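Local structure of amidohydrolase (Mycoplasma synoviae, 3OVG) at residues 28-33 with 46-51; 240-245 with 271-276; 279-284 with 293-298. The protein hydrolyses 1,4-lactones, notably D-xylono- and L-arabino-1,4-lactone 5-phosphate, using two zinc ions per subunit. All coordinates share one frame; numbering follows the deposited sequence.

Contact 1. Residues 28-33 with 46-51; sequences HFIKNG and LNVDAS. With ZN (zinc ion), chain G.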
loop_
_atom_site.group_PDB
_atom_site.type_symbol
_atom_site.label_atom_id
_atom_site.label_comp_id
_atom_site.label_asym_id
_atom_site.label_seq_id
_atom_site.Cartn_x
_atom_site.Cartn_y
_atom_site.Cartn_z
ATOM N N HIS A 28 2.456 -8.133 -28.633
ATOM C CA HIS A 28 2.334 -9.252 -27.727
ATOM C C HIS A 28 1.047 -9.961 -27.992
ATOM O O HIS A 28 0.131 -9.367 -28.513
ATOM C CB HIS A 28 2.336 -8.783 -26.265
ATOM C CG HIS A 28 3.558 -8.023 -25.901
ATOM N ND1 HIS A 28 4.713 -8.642 -25.487
ATOM C CD2 HIS A 28 3.837 -6.700 -25.959
ATOM C CE1 HIS A 28 5.649 -7.736 -25.288
ATOM N NE2 HIS A 28 5.143 -6.550 -25.578
ATOM N N PHE A 29 0.977 -11.224 -27.589
ATOM C CA PHE A 29 -0.291 -11.927 -27.563
ATOM C C PHE A 29 -0.406 -12.726 -26.280
ATOM O O PHE A 29 -1.385 -12.594 -25.539
ATOM C CB PHE A 29 -0.426 -12.841 -28.780
ATOM C CG PHE A 29 -0.713 -12.102 -30.052
ATOM C CD1 PHE A 29 -1.895 -11.386 -30.201
ATOM C CD2 PHE A 29 0.181 -12.135 -31.101
ATOM C CE1 PHE A 29 -2.175 -10.681 -31.410
ATOM C CE2 PHE A 29 -0.088 -11.445 -32.297
ATOM C CZ PHE A 29 -1.277 -10.731 -32.453
ATOM N N ILE A 30 0.598 -13.568 -26.040
ATOM C CA ILE A 30 0.662 -14.365 -24.831
ATOM C C ILE A 30 1.738 -13.828 -23.882
ATOM O O ILE A 30 2.901 -13.669 -24.273
ATOM C CB ILE A 30 0.985 -15.829 -25.176
ATOM C CG1 ILE A 30 -0.037 -16.359 -26.207
ATOM C CG2 ILE A 30 1.036 -16.684 -23.886
ATOM C CD1 ILE A 30 -1.446 -16.515 -25.661
ATOM N N LYS A 31 1.333 -13.536 -22.651
ATOM C CA LYS A 31 2.242 -13.237 -21.568
ATOM C C LYS A 31 1.882 -14.211 -20.467
ATOM O O LYS A 31 0.830 -14.104 -19.808
ATOM C CB LYS A 31 2.089 -11.789 -21.081
ATOM C CG LYS A 31 2.695 -10.737 -22.036
ATOM C CD LYS A 31 2.541 -9.289 -21.458
ATOM C CE LYS A 31 3.348 -8.261 -22.291
ATOM N NZ LYS A 31 3.466 -6.923 -21.581
ATOM N N ASN A 32 2.749 -15.185 -20.282
ATOM C CA ASN A 32 2.459 -16.287 -19.393
ATOM C C ASN A 32 3.217 -16.122 -18.069
ATOM O O ASN A 32 4.342 -16.576 -17.928
ATOM C CB ASN A 32 2.856 -17.576 -20.131
ATOM C CG ASN A 32 2.554 -18.818 -19.349
ATOM O OD1 ASN A 32 3.294 -19.814 -19.428
ATOM N ND2 ASN A 32 1.475 -18.788 -18.593
ATOM N N GLY A 33 2.607 -15.457 -17.094
ATOM C CA GLY A 33 3.276 -15.222 -15.829
ATOM C C GLY A 33 4.511 -14.339 -15.950
ATOM O O GLY A 33 4.653 -13.551 -16.884
ATOM N N LEU A 46 -3.567 -14.896 -21.660
ATOM C CA LEU A 46 -3.402 -16.324 -21.880
ATOM C C LEU A 46 -4.314 -16.907 -22.942
ATOM O O LEU A 46 -4.469 -18.138 -23.034
ATOM C CB LEU A 46 -3.659 -17.080 -20.584
ATOM C CG LEU A 46 -2.584 -16.975 -19.510
ATOM C CD1 LEU A 46 -3.183 -17.474 -18.217
ATOM C CD2 LEU A 46 -1.353 -17.798 -19.903
ATOM N N ASN A 47 -4.914 -16.060 -23.759
ATOM C CA ASN A 47 -6.012 -16.536 -24.589
ATOM C C ASN A 47 -5.587 -16.661 -26.058
ATOM O O ASN A 47 -5.431 -15.679 -26.797
ATOM C CB ASN A 47 -7.261 -15.653 -24.332
ATOM C CG ASN A 47 -8.529 -16.201 -24.944
ATOM O OD1 ASN A 47 -8.495 -16.816 -25.993
ATOM N ND2 ASN A 47 -9.672 -15.940 -24.300
ATOM N N VAL A 48 -5.350 -17.901 -26.462
ATOM C CA VAL A 48 -4.985 -18.196 -27.825
ATOM C C VAL A 48 -6.096 -17.805 -28.818
ATOM O O VAL A 48 -5.831 -17.182 -29.853
ATOM C CB VAL A 48 -4.653 -19.697 -27.991
ATOM C CG1 VAL A 48 -4.694 -20.095 -29.453
ATOM C CG2 VAL A 48 -3.301 -20.008 -27.376
ATOM N N ASP A 49 -7.328 -18.190 -28.527
ATOM C CA ASP A 49 -8.429 -17.882 -29.445
ATOM C C ASP A 49 -8.552 -16.388 -29.644
ATOM O O ASP A 49 -8.701 -15.935 -30.742
ATOM C CB ASP A 49 -9.760 -18.487 -28.963
ATOM C CG ASP A 49 -9.750 -20.006 -29.010
ATOM O OD1 ASP A 49 -8.897 -20.559 -29.753
ATOM O OD2 ASP A 49 -10.579 -20.659 -28.319
ATOM N N ALA A 50 -8.488 -15.621 -28.575
ATOM C CA ALA A 50 -8.583 -14.166 -28.706
ATOM C C ALA A 50 -7.430 -13.564 -29.485
ATOM O O ALA A 50 -7.617 -12.571 -30.189
ATOM C CB ALA A 50 -8.690 -13.506 -27.343
ATOM N N SER A 51 -6.234 -14.128 -29.325
ATOM C CA SER A 51 -5.043 -13.574 -29.979
ATOM C C SER A 51 -5.134 -13.775 -31.485
ATOM O O SER A 51 -4.793 -12.873 -32.306
ATOM C CB SER A 51 -3.766 -14.230 -29.443
ATOM O OG SER A 51 -3.597 -13.951 -28.065
HETATM ZN ZN ZN G . 6.211 -4.630 -24.932
HETATM O O HOH W 1 5.002 -5.054 -22.779
HETATM O O HOH W 2 6.362 -2.640 -23.684
#

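Contact 2. Residues 240-245 with 271-276; sequences DGPDRV and LSLDAG. With ZN (zinc ion), chain G.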
loop_
_atom_site.group_PDB
_atom_site.type_symbol
_atom_site.label_atom_id
_atom_site.label_comp_id
_atom_site.label_asym_id
_atom_site.label_seq_id
_atom_site.Cartn_x
_atom_site.Cartn_y
_atom_site.Cartn_z
ATOM N N ASP A 240 5.818 2.947 -30.291
ATOM C CA ASP A 240 4.419 2.620 -30.038
ATOM C C ASP A 240 3.761 3.940 -29.598
ATOM O O ASP A 240 4.304 5.007 -29.897
ATOM C CB ASP A 240 4.304 1.516 -29.004
ATOM C CG ASP A 240 4.897 1.924 -27.688
ATOM O OD1 ASP A 240 4.105 2.178 -26.762
ATOM O OD2 ASP A 240 6.143 1.999 -27.581
ATOM N N GLY A 241 2.620 3.888 -28.902
ATOM C CA GLY A 241 1.942 5.106 -28.446
ATOM C C GLY A 241 0.507 5.360 -28.916
ATOM O O GLY A 241 -0.285 6.031 -28.236
ATOM N N PRO A 242 0.132 4.827 -30.084
ATOM C CA PRO A 242 -1.289 4.979 -30.430
ATOM C C PRO A 242 -2.213 4.436 -29.321
ATOM O O PRO A 242 -1.957 3.332 -28.800
ATOM C CB PRO A 242 -1.416 4.137 -31.697
ATOM C CG PRO A 242 -0.069 4.218 -32.337
ATOM C CD PRO A 242 0.906 4.194 -31.163
ATOM N N ASP A 243 -3.276 5.184 -28.991
ATOM C CA ASP A 243 -4.221 4.826 -27.913
ATOM C C ASP A 243 -3.554 4.524 -26.585
ATOM O O ASP A 243 -3.837 3.511 -25.938
ATOM C CB ASP A 243 -5.156 3.672 -28.301
ATOM C CG ASP A 243 -6.338 3.512 -27.335
ATOM O OD1 ASP A 243 -6.887 4.533 -26.859
ATOM O OD2 ASP A 243 -6.743 2.365 -27.059
ATOM N N ARG A 244 -2.666 5.424 -26.172
ATOM C CA ARG A 244 -2.069 5.352 -24.854
ATOM C C ARG A 244 -2.191 6.751 -24.217
ATOM O O ARG A 244 -1.189 7.401 -23.931
ATOM C CB ARG A 244 -0.604 4.925 -24.947
ATOM C CG ARG A 244 -0.359 3.590 -25.685
ATOM C CD ARG A 244 -1.010 2.425 -24.921
ATOM N NE ARG A 244 -0.783 1.138 -25.567
ATOM C CZ ARG A 244 -1.667 0.509 -26.335
ATOM N NH1 ARG A 244 -2.855 1.051 -26.577
ATOM N NH2 ARG A 244 -1.349 -0.658 -26.874
ATOM N N VAL A 245 -3.426 7.193 -23.980
ATOM C CA VAL A 245 -3.702 8.582 -23.601
ATOM C C VAL A 245 -3.149 8.954 -22.220
ATOM O O VAL A 245 -2.742 10.098 -21.984
ATOM C CB VAL A 245 -5.239 8.908 -23.733
ATOM C CG1 VAL A 245 -5.542 10.301 -23.159
ATOM C CG2 VAL A 245 -5.651 8.860 -25.201
ATOM N N LEU A 271 6.845 1.188 -36.641
ATOM C CA LEU A 271 5.641 1.373 -35.826
ATOM C C LEU A 271 5.277 0.049 -35.138
ATOM O O LEU A 271 5.757 -1.010 -35.525
ATOM C CB LEU A 271 4.475 1.849 -36.683
ATOM C CG LEU A 271 4.342 3.357 -36.963
ATOM C CD1 LEU A 271 3.058 3.611 -37.739
ATOM C CD2 LEU A 271 4.317 4.106 -35.627
ATOM N N SER A 272 4.420 0.140 -34.132
ATOM C CA SER A 272 4.065 -0.975 -33.261
ATOM C C SER A 272 2.887 -0.517 -32.410
ATOM O O SER A 272 2.627 0.682 -32.310
ATOM C CB SER A 272 5.228 -1.342 -32.353
ATOM O OG SER A 272 5.522 -0.292 -31.442
ATOM N N LEU A 273 2.159 -1.460 -31.825
ATOM C CA LEU A 273 1.122 -1.122 -30.857
ATOM C C LEU A 273 1.622 -1.416 -29.410
ATOM O O LEU A 273 1.168 -0.798 -28.431
ATOM C CB LEU A 273 -0.187 -1.865 -31.175
ATOM C CG LEU A 273 -1.087 -1.162 -32.198
ATOM C CD1 LEU A 273 -0.890 0.343 -32.053
ATOM C CD2 LEU A 273 -0.803 -1.572 -33.609
ATOM N N ASP A 274 2.593 -2.322 -29.283
ATOM C CA ASP A 274 3.003 -2.760 -27.970
ATOM C C ASP A 274 1.761 -3.022 -27.091
ATOM O O ASP A 274 1.626 -2.452 -26.000
ATOM C CB ASP A 274 3.921 -1.714 -27.302
ATOM C CG ASP A 274 4.462 -2.211 -25.960
ATOM O OD1 ASP A 274 4.573 -3.429 -25.826
ATOM O OD2 ASP A 274 4.746 -1.413 -25.050
ATOM N N ALA A 275 0.854 -3.877 -27.571
ATOM C CA ALA A 275 -0.394 -4.154 -26.860
ATOM C C ALA A 275 -0.135 -5.218 -25.787
ATOM O O ALA A 275 -0.540 -6.385 -25.918
ATOM C CB ALA A 275 -1.475 -4.606 -27.857
ATOM N N GLY A 276 0.549 -4.808 -24.723
ATOM C CA GLY A 276 1.054 -5.752 -23.739
ATOM C C GLY A 276 0.289 -5.786 -22.429
ATOM O O GLY A 276 0.798 -6.299 -21.432
HETATM ZN ZN ZN G . 6.211 -4.630 -24.932
HETATM O O HOH W 3 7.675 -0.190 -29.554
HETATM O O HOH W 4 1.874 0.467 -25.315
HETATM O O HOH W 5 0.424 1.996 -28.798
HETATM O O HOH W 2 6.362 -2.640 -23.684
HETATM O O HOH W 1 5.002 -5.054 -22.779
#

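Contact 3. Residues 279-284 with 293-298; sequences LYQRNY and FGLAYL. With PO4 (phosphate ion), chain I.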
loop_
_atom_site.group_PDB
_atom_site.type_symbol
_atom_site.label_atom_id
_atom_site.label_comp_id
_atom_site.label_asym_id
_atom_site.label_seq_id
_atom_site.Cartn_x
_atom_site.Cartn_y
_atom_site.Cartn_z
ATOM N N LEU A 279 -6.271 -5.086 -21.872
ATOM C CA LEU A 279 -7.232 -4.111 -22.464
ATOM C C LEU A 279 -6.699 -3.334 -23.679
ATOM O O LEU A 279 -7.326 -2.384 -24.152
ATOM C CB LEU A 279 -7.758 -3.121 -21.417
ATOM C CG LEU A 279 -8.517 -3.774 -20.249
ATOM C CD1 LEU A 279 -9.074 -2.720 -19.292
ATOM C CD2 LEU A 279 -9.657 -4.652 -20.776
ATOM N N TYR A 280 -5.541 -3.730 -24.177
ATOM C CA TYR A 280 -4.943 -3.076 -25.330
ATOM C C TYR A 280 -5.211 -3.847 -26.620
ATOM O O TYR A 280 -4.677 -3.505 -27.669
ATOM C CB TYR A 280 -3.422 -2.881 -25.119
ATOM C CG TYR A 280 -3.051 -1.891 -24.017
ATOM C CD1 TYR A 280 -4.031 -1.133 -23.363
ATOM C CD2 TYR A 280 -1.710 -1.664 -23.680
ATOM C CE1 TYR A 280 -3.682 -0.204 -22.368
ATOM C CE2 TYR A 280 -1.362 -0.750 -22.721
ATOM C CZ TYR A 280 -2.343 -0.023 -22.063
ATOM O OH TYR A 280 -1.972 0.877 -21.096
ATOM N N GLN A 281 -6.042 -4.892 -26.547
ATOM C CA GLN A 281 -6.497 -5.568 -27.757
ATOM C C GLN A 281 -8.010 -5.671 -27.727
ATOM O O GLN A 281 -8.587 -5.776 -26.654
ATOM C CB GLN A 281 -5.852 -6.949 -27.902
ATOM C CG GLN A 281 -4.367 -6.845 -28.137
ATOM C CD GLN A 281 -3.727 -8.178 -28.408
ATOM O OE1 GLN A 281 -4.386 -9.113 -28.880
ATOM N NE2 GLN A 281 -2.424 -8.277 -28.126
ATOM N N ARG A 282 -8.637 -5.581 -28.904
ATOM C CA ARG A 282 -10.089 -5.582 -29.016
ATOM C C ARG A 282 -10.683 -6.906 -28.528
ATOM O O ARG A 282 -11.563 -6.923 -27.682
ATOM C CB ARG A 282 -10.515 -5.356 -30.460
ATOM C CG ARG A 282 -11.998 -5.006 -30.590
ATOM C CD ARG A 282 -12.405 -4.749 -32.052
ATOM N NE ARG A 282 -12.718 -6.001 -32.763
ATOM C CZ ARG A 282 -13.874 -6.644 -32.656
ATOM N NH1 ARG A 282 -14.088 -7.771 -33.325
ATOM N NH2 ARG A 282 -14.824 -6.150 -31.879
ATOM N N ASN A 283 -10.176 -8.009 -29.065
ATOM C CA ASN A 283 -10.734 -9.319 -28.740
ATOM C C ASN A 283 -10.469 -9.738 -27.298
ATOM O O ASN A 283 -11.351 -10.199 -26.615
ATOM C CB ASN A 283 -10.314 -10.361 -29.792
ATOM C CG ASN A 283 -11.101 -10.211 -31.082
ATOM O OD1 ASN A 283 -12.271 -10.627 -31.160
ATOM N ND2 ASN A 283 -10.483 -9.597 -32.095
ATOM N N TYR A 284 -9.257 -9.520 -26.815
ATOM C CA TYR A 284 -9.009 -9.607 -25.367
ATOM C C TYR A 284 -9.960 -8.723 -24.534
ATOM O O TYR A 284 -10.483 -9.155 -23.480
ATOM C CB TYR A 284 -7.547 -9.260 -25.067
ATOM C CG TYR A 284 -6.582 -10.436 -24.993
ATOM C CD1 TYR A 284 -6.742 -11.430 -24.029
ATOM C CD2 TYR A 284 -5.490 -10.525 -25.855
ATOM C CE1 TYR A 284 -5.848 -12.496 -23.921
ATOM C CE2 TYR A 284 -4.588 -11.589 -25.778
ATOM C CZ TYR A 284 -4.768 -12.569 -24.789
ATOM O OH TYR A 284 -3.877 -13.612 -24.672
ATOM N N PHE A 293 -9.861 -0.722 -28.043
ATOM C CA PHE A 293 -9.198 -0.760 -29.338
ATOM C C PHE A 293 -7.998 -1.673 -29.262
ATOM O O PHE A 293 -7.440 -1.891 -28.185
ATOM C CB PHE A 293 -8.753 0.646 -29.780
ATOM C CG PHE A 293 -9.893 1.525 -30.178
ATOM C CD1 PHE A 293 -10.714 1.163 -31.243
ATOM C CD2 PHE A 293 -10.182 2.668 -29.471
ATOM C CE1 PHE A 293 -11.797 1.946 -31.594
ATOM C CE2 PHE A 293 -11.267 3.472 -29.825
ATOM C CZ PHE A 293 -12.069 3.109 -30.883
ATOM N N GLY A 294 -7.589 -2.191 -30.414
ATOM C CA GLY A 294 -6.410 -3.043 -30.504
ATOM C C GLY A 294 -5.610 -2.802 -31.781
ATOM O O GLY A 294 -5.406 -1.647 -32.206
ATOM N N LEU A 295 -5.175 -3.886 -32.409
ATOM C CA LEU A 295 -4.314 -3.805 -33.590
ATOM C C LEU A 295 -4.998 -3.067 -34.764
ATOM O O LEU A 295 -4.338 -2.319 -35.467
ATOM C CB LEU A 295 -3.809 -5.208 -33.994
ATOM C CG LEU A 295 -2.632 -5.870 -33.230
ATOM C CD1 LEU A 295 -2.644 -5.589 -31.754
ATOM C CD2 LEU A 295 -2.495 -7.400 -33.485
ATOM N N ALA A 296 -6.311 -3.221 -34.951
ATOM C CA ALA A 296 -6.966 -2.587 -36.096
ATOM C C ALA A 296 -6.906 -1.060 -36.010
ATOM O O ALA A 296 -6.936 -0.365 -37.035
ATOM C CB ALA A 296 -8.424 -3.074 -36.259
ATOM N N TYR A 297 -6.841 -0.550 -34.784
ATOM C CA TYR A 297 -6.721 0.893 -34.520
ATOM C C TYR A 297 -5.570 1.534 -35.303
ATOM O O TYR A 297 -5.670 2.707 -35.724
ATOM C CB TYR A 297 -6.501 1.140 -33.031
ATOM C CG TYR A 297 -6.538 2.610 -32.577
ATOM C CD1 TYR A 297 -5.364 3.319 -32.406
ATOM C CD2 TYR A 297 -7.747 3.255 -32.263
ATOM C CE1 TYR A 297 -5.373 4.641 -31.964
ATOM C CE2 TYR A 297 -7.770 4.581 -31.824
ATOM C CZ TYR A 297 -6.565 5.269 -31.690
ATOM O OH TYR A 297 -6.508 6.566 -31.250
ATOM N N LEU A 298 -4.479 0.776 -35.491
ATOM C CA LEU A 298 -3.335 1.283 -36.237
ATOM C C LEU A 298 -3.805 1.814 -37.600
ATOM O O LEU A 298 -3.487 2.936 -37.982
ATOM C CB LEU A 298 -2.256 0.203 -36.419
ATOM C CG LEU A 298 -1.097 0.658 -37.318
ATOM C CD1 LEU A 298 -0.384 1.827 -36.664
ATOM C CD2 LEU A 298 -0.110 -0.453 -37.628
HETATM P P PO4 I . 1.511 0.490 -19.859
HETATM O O1 PO4 I . 1.732 -0.945 -20.369
HETATM O O2 PO4 I . 0.854 0.499 -18.457
HETATM O O3 PO4 I . 2.874 1.188 -19.798
HETATM O O4 PO4 I . 0.657 1.230 -20.885
#

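Contact 1. Residues 28-33 with 46-51
L46 meets I30 and N32 at the rim of the (β/α)8 (TIM) barrel of this phosphotriesterase-family hydrolase, where the loop after strand 22-25 passes the start of helix 48-60. Segment 28-33 starts with a zinc ligand, H28, whose NE2 is 2.3 Å from the metal. No hydrogen bond passes directly between the segments, whose direct touches are van der Waals; Y284 OH, from helix 282-287, bonds both F29 O and N47 N. L46 sends one methyl to the amide of N32, CD2 lying 3.3 Å from ND2, and Y110 of a neighbouring subunit packs on both residues. The backbone between L46 and N47 receives the end of I30: its CD1 is 4.0 Å from L46 C, carried there by CG1 standing beside the backbone N (chi1 -54°). N47 is the N-cap of the helix, its OD1 accepting a nearly straight bond from A50 N (2.8 Å, 170°). V48 CG2 touches I30 CD1 more loosely. S51 lies against F29 obliquely to the ring, with CB 3.5 Å from F29 CD1. Its OG turns back to N47 O at 2.8 Å; that carbonyl also accepts from S51 N, the two donors arriving from opposite faces of its plane.

Contact 2. Residues 240-245 with 271-276
D240 and D274 stand beside each other where the seventh and eighth β-strands of the (β/α)8 barrel open into their C-terminal loops, the end of the barrel that carries the two zinc ions. Apolar contact comes first. P242 and L273 cross at about a right angle, CB of the proline 3.8 Å from CD1 of the leucine, and helix 296-309 covers both through F302 and L298.

Carbon also comes close to oxygen. D240 CB rests 3.3 Å from S272 OG, a hydroxyl bonded to F239 O, and between the backbones D240 CA makes a CH···O contact with S272 O (3.5 Å, angle at H 158°).

The acidic pair follows. The two side chains lie side by side and point the same way, their carboxylate planes turned 83° apart, and D240 OD1 is 4.0 Å from D274 OD2. The other oxygen of each is engaged elsewhere: D240 OD2 accepts from ND1 of the zinc ligand H216, so D240 is a second-shell residue, while D274 OD1 binds the other zinc at 2.2 Å. D274 presents that oxygen with CG opposite its backbone N (chi1 -175°).

Ordered water bridges the segments. One molecule accepts from G241 N and donates to P242 O and to L273 O; it lies over the centre of one face of the R244 guanidinium. Another accepts from R244 NE at 2.8 Å and lies within hydrogen-bonding reach of D274 O. The closest approach across the contact is R244 NH2 to L273 O, 3.0 Å. On the same guanidinium, NH1 donates to D243 O at 2.7 Å, with that oxygen close to the guanidinium plane.

Contact 3. Residues 279-284 with 293-298
Y280, whose carbonyl touches G294, carries its ring into the substrate pocket, to which the loops after the seventh and eighth strands of the (β/α)8 barrel both contribute. A phosphate oxygen lies at the ring's edge and in its plane: Y280 OH donates to O4 of the phosphate ion at 2.7 Å. R244 makes a cation-pi contact with the same ring. The ion probably came from the crystallisation liquor, yet Y247 OH and K246 NZ also bind it, and all three residues are substrate-binding, so the position is consistent with a site for the lactone's 5-phosphate. A second ring, that of F293, has Y297 CD2 3.5 Å above one face, displaced toward the rim. At the edge of the Y284 ring, in plane, sits Q281 CD.

Between the segments the contact is mostly backbone on backbone, and no hydrogen bond crosses it directly. Q281 CA and G294 CA approach to 3.7 Å, with no side chain on the glycine to hold them apart. Y280 O receives a CH···O contact from G294 CA (3.4 Å, angle at H 148°). The same Y280 O is 3.2 Å from F293 O, a meeting of two acceptors that cannot bond to each other.

A carboxylate from outside joins the two segments: E54 OE2, on helix 48-60, accepts from both R282 N and L295 N and so ties the first turn of helix 282-287 to the approach to helix 296-309.

Beside Q281, the N-cap residue, L295 runs alongside and points the same way. The glutamine's CG, set beside its own backbone N (chi1 -67°), lies 4.2 Å from L295 CD1.

How the contacts relate
All three contacts lie near the active-site end of the barrel. Contacts 1 and 2 are centred about 17 Å apart but meet at one zinc ion, where H28 NE2 and D274 OD1 are 3.2 Å from each other. K31 NZ spans the same pair, 2.7 Å from G276 O, a probable hydrogen bond, and also donates to a zinc-bound water. Contact 3, centred about 13 Å from contact 1, sends back Y284, whose OH lies 2.8 Å from both N47 N and F29 O. Contacts 2 and 3 are closest, about 10 Å between centres, with R244 NH2 3.4 Å from Y280 CD2. Since D274 binds zinc and Y280 holds the phosphate ion, contact 2 lies between the two, consistent with a pocket running from metal to phosphate.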